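Local atomic coordinates of putative amino acid binding protein (Streptococcus mutans, PDB entry 4C0R), a protein that binds glutathione and probably hands it, as the solute-binding protein GshT, to the cystine ABC importer TcyBC for uptake into the cell. Residues Q47-E50 / W51-F55; I195-Q198 / D199-D202; K213-N217 / G218-K222. One frame throughout, in Å; residues are numbered along the deposited sequence.

Contact 1 (Q47-E50 / W51-F55); sequences QKTE and WTSIF. With CD (cadmium ion), chain H; GDS (oxidized glutathione disulfide), chain C.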
loop_
_atom_site.group_PDB
_atom_site.type_symbol
_atom_site.label_atom_id
_atom_site.label_comp_id
_atom_site.label_asym_id
_atom_site.label_seq_id
_atom_site.Cartn_x
_atom_site.Cartn_y
_atom_site.Cartn_z
ATOM N N GLN A 47 2.472 13.558 7.986
ATOM C CA GLN A 47 1.357 13.561 8.908
ATOM C C GLN A 47 0.631 12.236 8.893
ATOM O O GLN A 47 0.140 11.810 7.833
ATOM C CB GLN A 47 0.389 14.620 8.468
ATOM C CG GLN A 47 -0.818 14.787 9.353
ATOM C CD GLN A 47 -0.445 15.083 10.797
ATOM O OE1 GLN A 47 0.214 16.071 11.071
ATOM N NE2 GLN A 47 -0.818 14.189 11.695
ATOM N N LYS A 48 0.493 11.632 10.070
ATOM C CA LYS A 48 -0.289 10.414 10.211
ATOM C C LYS A 48 -1.756 10.856 10.294
ATOM O O LYS A 48 -2.095 11.835 10.984
ATOM C CB LYS A 48 0.142 9.683 11.483
ATOM C CG LYS A 48 -0.113 8.233 11.526
ATOM C CD LYS A 48 0.399 7.602 12.813
ATOM C CE LYS A 48 -0.166 6.203 12.937
ATOM N NZ LYS A 48 -1.608 6.348 13.272
ATOM N N THR A 49 -2.621 10.169 9.583
ATOM C CA THR A 49 -4.022 10.485 9.593
ATOM C C THR A 49 -4.826 9.203 9.278
ATOM O O THR A 49 -4.224 8.156 9.003
ATOM C CB THR A 49 -4.324 11.634 8.641
ATOM O OG1 THR A 49 -5.646 12.153 8.902
ATOM C CG2 THR A 49 -4.222 11.172 7.202
ATOM N N GLU A 50 -6.141 9.257 9.323
ATOM C CA GLU A 50 -6.920 8.087 8.957
ATOM C C GLU A 50 -6.861 7.859 7.452
ATOM O O GLU A 50 -6.757 8.793 6.660
ATOM C CB GLU A 50 -8.401 8.290 9.325
ATOM C CG GLU A 50 -8.654 8.459 10.806
ATOM C CD GLU A 50 -8.762 7.170 11.606
ATOM O OE1 GLU A 50 -8.562 6.073 11.074
ATOM O OE2 GLU A 50 -9.050 7.284 12.801
ATOM N N TRP A 51 -7.009 6.595 7.053
ATOM C CA TRP A 51 -6.999 6.250 5.644
ATOM C C TRP A 51 -7.999 7.077 4.849
ATOM O O TRP A 51 -7.666 7.648 3.833
ATOM C CB TRP A 51 -7.351 4.768 5.548
ATOM C CG TRP A 51 -7.633 4.197 4.191
ATOM C CD1 TRP A 51 -8.814 3.682 3.786
ATOM C CD2 TRP A 51 -6.717 4.025 3.101
ATOM N NE1 TRP A 51 -8.725 3.214 2.496
ATOM C CE2 TRP A 51 -7.439 3.405 2.046
ATOM C CE3 TRP A 51 -5.375 4.327 2.910
ATOM C CZ2 TRP A 51 -6.846 3.097 0.814
ATOM C CZ3 TRP A 51 -4.784 4.010 1.692
ATOM C CH2 TRP A 51 -5.534 3.386 0.664
ATOM N N THR A 52 -9.225 7.176 5.335
ATOM C CA THR A 52 -10.228 7.887 4.533
ATOM C C THR A 52 -9.899 9.388 4.471
ATOM O O THR A 52 -10.187 10.038 3.481
ATOM C CB THR A 52 -11.674 7.632 5.027
ATOM O OG1 THR A 52 -11.782 7.943 6.402
ATOM C CG2 THR A 52 -12.029 6.190 4.827
ATOM N N SER A 53 -9.221 9.880 5.493
ATOM C CA SER A 53 -8.855 11.293 5.586
ATOM C C SER A 53 -7.723 11.658 4.621
ATOM O O SER A 53 -7.601 12.814 4.224
ATOM C CB SER A 53 -8.430 11.673 7.004
ATOM O OG SER A 53 -9.541 11.583 7.869
ATOM N N ILE A 54 -6.908 10.695 4.209
ATOM C CA ILE A 54 -5.901 10.984 3.185
ATOM C C ILE A 54 -6.620 11.529 1.986
ATOM O O ILE A 54 -6.268 12.570 1.436
ATOM C CB ILE A 54 -5.095 9.743 2.797
ATOM C CG1 ILE A 54 -4.204 9.294 3.939
ATOM C CG2 ILE A 54 -4.256 10.052 1.539
ATOM C CD1 ILE A 54 -3.477 8.000 3.672
ATOM N N PHE A 55 -7.648 10.796 1.569
ATOM C CA PHE A 55 -8.342 11.141 0.348
ATOM C C PHE A 55 -9.196 12.394 0.538
ATOM O O PHE A 55 -9.193 13.225 -0.336
ATOM C CB PHE A 55 -9.150 9.927 -0.131
ATOM C CG PHE A 55 -8.289 8.760 -0.435
ATOM C CD1 PHE A 55 -7.677 8.639 -1.669
ATOM C CD2 PHE A 55 -8.026 7.811 0.542
ATOM C CE1 PHE A 55 -6.837 7.559 -1.934
ATOM C CE2 PHE A 55 -7.172 6.727 0.282
ATOM C CZ PHE A 55 -6.595 6.615 -0.966
HETATM CD CD CD H . -8.736 5.103 13.405
HETATM C CD1 GDS C . -8.569 2.016 8.794
HETATM N N2 GDS C . -7.846 0.764 9.056
HETATM C CA2 GDS C . -6.448 0.904 9.243
HETATM C C2 GDS C . -5.927 1.251 10.593
HETATM O O2 GDS C . -4.811 1.795 10.725
HETATM C CB2 GDS C . -5.439 0.757 8.170
HETATM S SG2 GDS C . -6.123 0.185 6.629
HETATM N N3 GDS C . -6.764 0.937 11.733
HETATM C CA3 GDS C . -6.339 1.341 13.072
HETATM C C3 GDS C . -7.235 2.537 13.385
HETATM O OE3 GDS C . -7.681 2.730 14.559
HETATM O OE4 GDS C . -7.577 3.367 12.494
HETATM N N4 GDS C . -4.772 -1.739 4.395
HETATM C CA4 GDS C . -5.097 -2.977 5.064
HETATM C C4 GDS C . -6.328 -3.575 4.478
HETATM O OE5 GDS C . -6.719 -3.273 3.309
HETATM O OE6 GDS C . -6.926 -4.440 5.176
HETATM C C5 GDS C . -3.666 -0.973 4.877
HETATM O O5 GDS C . -2.991 -1.393 5.815
HETATM C CA5 GDS C . -3.511 0.323 4.218
HETATM N N5 GDS C . -3.781 0.426 2.843
HETATM C CB5 GDS C . -3.866 1.488 5.083
HETATM S SG5 GDS C . -5.671 1.584 5.228
HETATM C CA6 GDS C . -4.033 -1.198 -1.585
HETATM C C6 GDS C . -4.785 0.039 -2.048
HETATM O OE7 GDS C . -5.997 0.166 -1.722
HETATM O OE8 GDS C . -4.212 0.925 -2.727
HETATM N N6 GDS C . -2.736 -1.214 -2.287
HETATM C CB6 GDS C . -3.871 -1.209 -0.108
HETATM C CG6 GDS C . -3.446 0.196 0.375
HETATM C CD6 GDS C . -2.945 0.037 1.795
HETATM O O6 GDS C . -1.828 -0.390 2.120
HETATM O O HOH W 1 -8.069 12.111 10.469
HETATM O O HOH W 2 -6.939 4.832 9.512
#
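T49 meets S53 and I54 across the turn from strand 42-48 into helix 51-59, a beta-alpha junction of the periplasmic binding protein fold, while E50 and W51, successive residues between them, both reach the oxidized glutathione disulfide. One face of the indole is covered by sulfur SG5 of the ligand, 3.4 Å from W51 CD2 and offset toward the rim; the edge of F55, through CE2, meets the opposite face. With CG anti to the backbone N (chi1 170°), the broad apolar indole is carried out from the backbone to the polarisable sulfur, and Q116 O receives a weak hydrogen bond from W51 NE1.

E50 bends at chi2 (-83°), which brings both carboxylate oxygens round to one cadmium ion, OE1 at 2.5 Å and OE2 at 2.3 Å. Ligand oxygen OE4 completes a bridge from protein to ligand at 2.3 Å from the cadmium. A water that donates to E50 OE1 also accepts from W51 N, joining the carboxylate to the backbone of the next residue.

On the other flank T49 OG1 lies 3.4 Å from S53 CB, a closeness that two small side chains allow. T49 CG2 rests on I54 CG1, 3.8 Å away, and T49 OG1 is hydrogen-bonded to Y63 OH. E50 O accepts from I54 N, and weakly from S53 N. One water links the two hydroxyls, 2.9 Å from T49 OG1 and 3.0 Å from S53 OG.

Contact 2 (I195-Q198 / D199-D202); sequences IFAQ and DQKD. With CD (cadmium ion), chain U.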
loop_
_atom_site.group_PDB
_atom_site.type_symbol
_atom_site.label_atom_id
_atom_site.label_comp_id
_atom_site.label_asym_id
_atom_site.label_seq_id
_atom_site.Cartn_x
_atom_site.Cartn_y
_atom_site.Cartn_z
ATOM N N ILE A 195 0.334 9.758 -4.571
ATOM C CA ILE A 195 -0.723 10.493 -5.203
ATOM C C ILE A 195 -0.711 11.941 -4.731
ATOM O O ILE A 195 -0.116 12.270 -3.715
ATOM C CB ILE A 195 -2.110 9.869 -4.968
ATOM C CG1 ILE A 195 -2.438 9.775 -3.477
ATOM C CG2 ILE A 195 -2.262 8.521 -5.653
ATOM C CD1 ILE A 195 -3.893 9.302 -3.210
ATOM N N PHE A 196 -1.351 12.812 -5.518
ATOM C CA PHE A 196 -1.316 14.230 -5.196
ATOM C C PHE A 196 -2.689 14.852 -5.372
ATOM O O PHE A 196 -3.490 14.408 -6.195
ATOM C CB PHE A 196 -0.371 15.029 -6.107
ATOM C CG PHE A 196 1.014 14.457 -6.200
ATOM C CD1 PHE A 196 1.291 13.416 -7.054
ATOM C CD2 PHE A 196 2.026 14.984 -5.449
ATOM C CE1 PHE A 196 2.580 12.882 -7.159
ATOM C CE2 PHE A 196 3.309 14.462 -5.532
ATOM C CZ PHE A 196 3.584 13.402 -6.402
ATOM N N ALA A 197 -2.888 15.948 -4.664
ATOM C CA ALA A 197 -4.073 16.778 -4.884
ATOM C C ALA A 197 -4.022 17.223 -6.335
ATOM O O ALA A 197 -2.957 17.397 -6.939
ATOM C CB ALA A 197 -4.072 17.952 -3.903
ATOM N N GLN A 198 -5.210 17.364 -6.937
ATOM C CA GLN A 198 -5.272 17.516 -8.371
ATOM C C GLN A 198 -4.633 18.794 -8.895
ATOM O O GLN A 198 -4.162 18.821 -10.053
ATOM C CB GLN A 198 -6.745 17.377 -8.815
ATOM C CG GLN A 198 -6.860 16.929 -10.242
ATOM C CD GLN A 198 -8.294 16.640 -10.620
ATOM O OE1 GLN A 198 -9.211 17.362 -10.210
ATOM N NE2 GLN A 198 -8.493 15.611 -11.423
ATOM N N ASP A 199 -4.551 19.825 -8.060
ATOM C CA ASP A 199 -3.945 21.069 -8.474
ATOM C C ASP A 199 -2.428 21.117 -8.278
ATOM O O ASP A 199 -1.805 22.138 -8.503
ATOM C CB ASP A 199 -4.591 22.287 -7.810
ATOM C CG ASP A 199 -4.521 22.265 -6.322
ATOM O OD1 ASP A 199 -3.830 21.414 -5.724
ATOM O OD2 ASP A 199 -5.178 23.138 -5.714
ATOM N N GLN A 200 -1.828 20.006 -7.893
ATOM C CA GLN A 200 -0.393 20.018 -7.568
ATOM C C GLN A 200 0.481 19.491 -8.695
ATOM O O GLN A 200 1.397 18.711 -8.461
ATOM C CB GLN A 200 -0.139 19.201 -6.292
ATOM C CG GLN A 200 -0.802 19.804 -5.043
ATOM C CD GLN A 200 -0.160 21.122 -4.632
ATOM O OE1 GLN A 200 1.026 21.320 -4.867
ATOM N NE2 GLN A 200 -0.930 22.020 -4.029
ATOM N N LYS A 201 0.275 19.950 -9.918
ATOM C CA LYS A 201 1.046 19.541 -11.069
ATOM C C LYS A 201 2.559 19.783 -10.914
ATOM O O LYS A 201 3.375 18.931 -11.292
ATOM C CB LYS A 201 0.524 20.316 -12.297
ATOM N N ASP A 202 2.951 20.947 -10.379
ATOM C CA ASP A 202 4.363 21.256 -10.304
ATOM C C ASP A 202 5.042 20.325 -9.304
ATOM O O ASP A 202 6.173 19.899 -9.505
ATOM C CB ASP A 202 4.593 22.710 -9.903
ATOM C CG ASP A 202 4.131 23.698 -10.984
ATOM O OD1 ASP A 202 4.024 23.309 -12.163
ATOM O OD2 ASP A 202 3.903 24.871 -10.644
HETATM CD CD CD U . -3.970 23.694 -3.551
#
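Q200 N turns back to A197 O across 3.0 Å, the one hydrogen bond between I195-Q198 and D199-D202. That bond closes a type I beta turn from A197 to Q200, with Q198 and D199 at its corners, where polar side chains can extend from the surface.

Apolar contacts accompany the turn. F196 CB approaches Q200 CB, and the methyl of A197 lies 3.9 Å from Q200 CG; a side chain as small as alanine suits this buried place beside the turn. The turn links strand 191-196 to helix 201-216, with Q200 as the N-cap residue, so in this binding-protein fold it passes the chain from the central sheet to a helix beside it. F196, large and apolar, fits its buried place on the strand, where its side chain packs on L203, Q204 and V207 of that helix and on L81 of the adjoining strand.

Metal binding is the third kind of interaction. D199 OD2 holds a cadmium ion at 2.5 Å, and D61 supplies the second carboxylate. The D199 carboxyl group lies between its backbone N and carbonyl carbon (chi1 59°), which turns OD1 back toward the A197 methyl, 3.9 Å from CB. Q200 bends at chi2 toward the same site, and its NE2 makes a weak hydrogen bond to D61 OD1.

Contact 3 (K213-N217 / G218-K222); sequences KLYEN and GTLEK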
loop_
_atom_site.group_PDB
_atom_site.type_symbol
_atom_site.label_atom_id
_atom_site.label_comp_id
_atom_site.label_asym_id
_atom_site.label_seq_id
_atom_site.Cartn_x
_atom_site.Cartn_y
_atom_site.Cartn_z
ATOM N N LYS A 213 15.709 10.224 -11.401
ATOM C CA LYS A 213 17.110 10.381 -11.035
ATOM C C LYS A 213 17.549 9.315 -10.024
ATOM O O LYS A 213 18.611 8.695 -10.159
ATOM C CB LYS A 213 17.387 11.796 -10.534
ATOM C CG LYS A 213 18.785 12.027 -10.070
ATOM C CD LYS A 213 18.990 13.465 -9.671
ATOM C CE LYS A 213 20.452 13.741 -9.246
ATOM N NZ LYS A 213 20.599 15.146 -8.749
ATOM N N LEU A 214 16.696 9.081 -9.020
ATOM C CA LEU A 214 16.997 8.149 -7.958
ATOM C C LEU A 214 16.938 6.705 -8.446
ATOM O O LEU A 214 17.640 5.830 -7.913
ATOM C CB LEU A 214 16.094 8.382 -6.763
ATOM C CG LEU A 214 16.237 9.746 -6.078
ATOM C CD1 LEU A 214 15.131 9.815 -5.038
ATOM C CD2 LEU A 214 17.608 9.973 -5.485
ATOM N N TYR A 215 16.091 6.459 -9.439
ATOM C CA TYR A 215 16.017 5.149 -10.058
ATOM C C TYR A 215 17.322 4.895 -10.800
ATOM O O TYR A 215 17.966 3.866 -10.605
ATOM C CB TYR A 215 14.847 5.108 -11.043
ATOM C CG TYR A 215 14.605 3.743 -11.639
ATOM C CD1 TYR A 215 15.347 3.288 -12.719
ATOM C CD2 TYR A 215 13.595 2.940 -11.148
ATOM C CE1 TYR A 215 15.099 2.013 -13.246
ATOM C CE2 TYR A 215 13.339 1.700 -11.672
ATOM C CZ TYR A 215 14.107 1.250 -12.697
ATOM O OH TYR A 215 13.823 0.020 -13.211
ATOM N N GLU A 216 17.712 5.869 -11.601
ATOM C CA GLU A 216 18.872 5.713 -12.503
ATOM C C GLU A 216 20.176 5.589 -11.739
ATOM O O GLU A 216 21.096 4.896 -12.193
ATOM C CB GLU A 216 18.924 6.841 -13.560
ATOM C CG GLU A 216 17.834 6.734 -14.615
ATOM C CD GLU A 216 17.920 7.793 -15.716
ATOM O OE1 GLU A 216 18.817 8.673 -15.665
ATOM O OE2 GLU A 216 17.074 7.747 -16.631
ATOM N N ASN A 217 20.295 6.238 -10.586
ATOM C CA ASN A 217 21.573 6.266 -9.912
ATOM C C ASN A 217 21.728 5.258 -8.804
ATOM O O ASN A 217 22.734 5.270 -8.081
ATOM C CB ASN A 217 21.964 7.682 -9.461
ATOM C CG ASN A 217 21.195 8.188 -8.250
ATOM O OD1 ASN A 217 20.492 7.452 -7.543
ATOM N ND2 ASN A 217 21.331 9.495 -7.996
ATOM N N GLY A 218 20.723 4.382 -8.666
ATOM C CA GLY A 218 20.795 3.292 -7.726
ATOM C C GLY A 218 20.195 3.563 -6.366
ATOM O O GLY A 218 20.093 2.665 -5.512
ATOM N N THR A 219 19.812 4.823 -6.089
ATOM C CA THR A 219 19.297 5.140 -4.766
ATOM C C THR A 219 17.949 4.459 -4.451
ATOM O O THR A 219 17.696 4.019 -3.358
ATOM C CB THR A 219 19.184 6.665 -4.591
ATOM O OG1 THR A 219 20.482 7.253 -4.746
ATOM C CG2 THR A 219 18.678 7.013 -3.218
ATOM N N LEU A 220 17.056 4.433 -5.436
ATOM C CA LEU A 220 15.759 3.843 -5.212
ATOM C C LEU A 220 15.895 2.352 -4.869
ATOM O O LEU A 220 15.253 1.817 -3.979
ATOM C CB LEU A 220 14.829 4.041 -6.404
ATOM C CG LEU A 220 13.396 4.098 -6.160
ATOM C CD1 LEU A 220 13.079 5.263 -5.130
ATOM C CD2 LEU A 220 12.740 4.362 -7.529
ATOM N N GLU A 221 16.799 1.685 -5.585
ATOM C CA GLU A 221 17.048 0.275 -5.292
ATOM C C GLU A 221 17.605 0.108 -3.869
ATOM O O GLU A 221 17.245 -0.812 -3.158
ATOM C CB GLU A 221 18.026 -0.326 -6.290
ATOM C CG GLU A 221 18.571 -1.669 -5.827
ATOM C CD GLU A 221 18.862 -2.612 -6.962
ATOM O OE1 GLU A 221 19.366 -2.130 -7.998
ATOM O OE2 GLU A 221 18.563 -3.830 -6.811
ATOM N N LYS A 222 18.519 0.985 -3.470
ATOM C CA LYS A 222 19.047 0.949 -2.124
ATOM C C LYS A 222 17.956 1.070 -1.067
ATOM O O LYS A 222 17.937 0.382 -0.089
ATOM C CB LYS A 222 20.045 2.112 -1.951
ATOM C CG LYS A 222 20.690 2.237 -0.591
ATOM C CD LYS A 222 21.738 3.392 -0.587
HETATM O O HOH W 3 17.744 2.392 -8.235
#
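The backbone leaves helix 201-216 at N217, turns at G218 with positive phi (93°) and re-enters a helix at T219. This is a Schellman-like helix end: a left-handed glycine, a weak hydrogen bond from G218 N to Y215 O, and T219 N 3.0 Å from L214 O. Through this short turn helix 201-216 is joined to helix 219-228, and L220 N donates to L214 O at 2.9 Å. Glycine is needed at 218: a CB there would be jammed against the carbonyl oxygen of N217.

N217 and T219 lie side by side, pointing the same way, and the amide oxygen of one grips the other twice. T219 OG1 donates to N217 OD1 at 2.8 Å from above the carbonyl plane; T219 N donates to the same oxygen at 3.1 Å, tilted only 15° from that plane. Holding CG between its backbone N and carbonyl carbon (chi1 74°), N217 turns its short amide forward over the start of the second helix, where it can serve an early N-H.

The branched side chains of L214 and T219 pass each other at an angle, L214 CD2 3.8 Å from T219 CB. Both touch E34 of helix 27-36, while L220 touches Y27 and V31 of that helix. Y215 turns its ring edge to L220, with CD2 4.0 Å from L220 CD2, and sends its hydroxyl to P234 O. A water donates to Y215 O at 2.8 Å and accepts from E221 N.

From the N terminus the three contacts come in series, each closing a short local bend, and none nests in or crosses another. Contact 1 turns the chain from strand 42-48 into helix 51-59 at the ligand pocket. Contact 2 follows much later, where strand 191-196 of the same mixed sheet passes into helix 201-216. These two touch, F55 CE1 lying 3.7 Å from I195 CD1, so helix 51-59 packs against that strand. Helix 201-216 then runs from contact 2 to contact 3, whose centres are about 23 Å apart, and contact 3 leads it into helix 219-228 beside helix 27-36. Contacts 1 and 3 do not meet; their nearest atoms are about 19 Å apart.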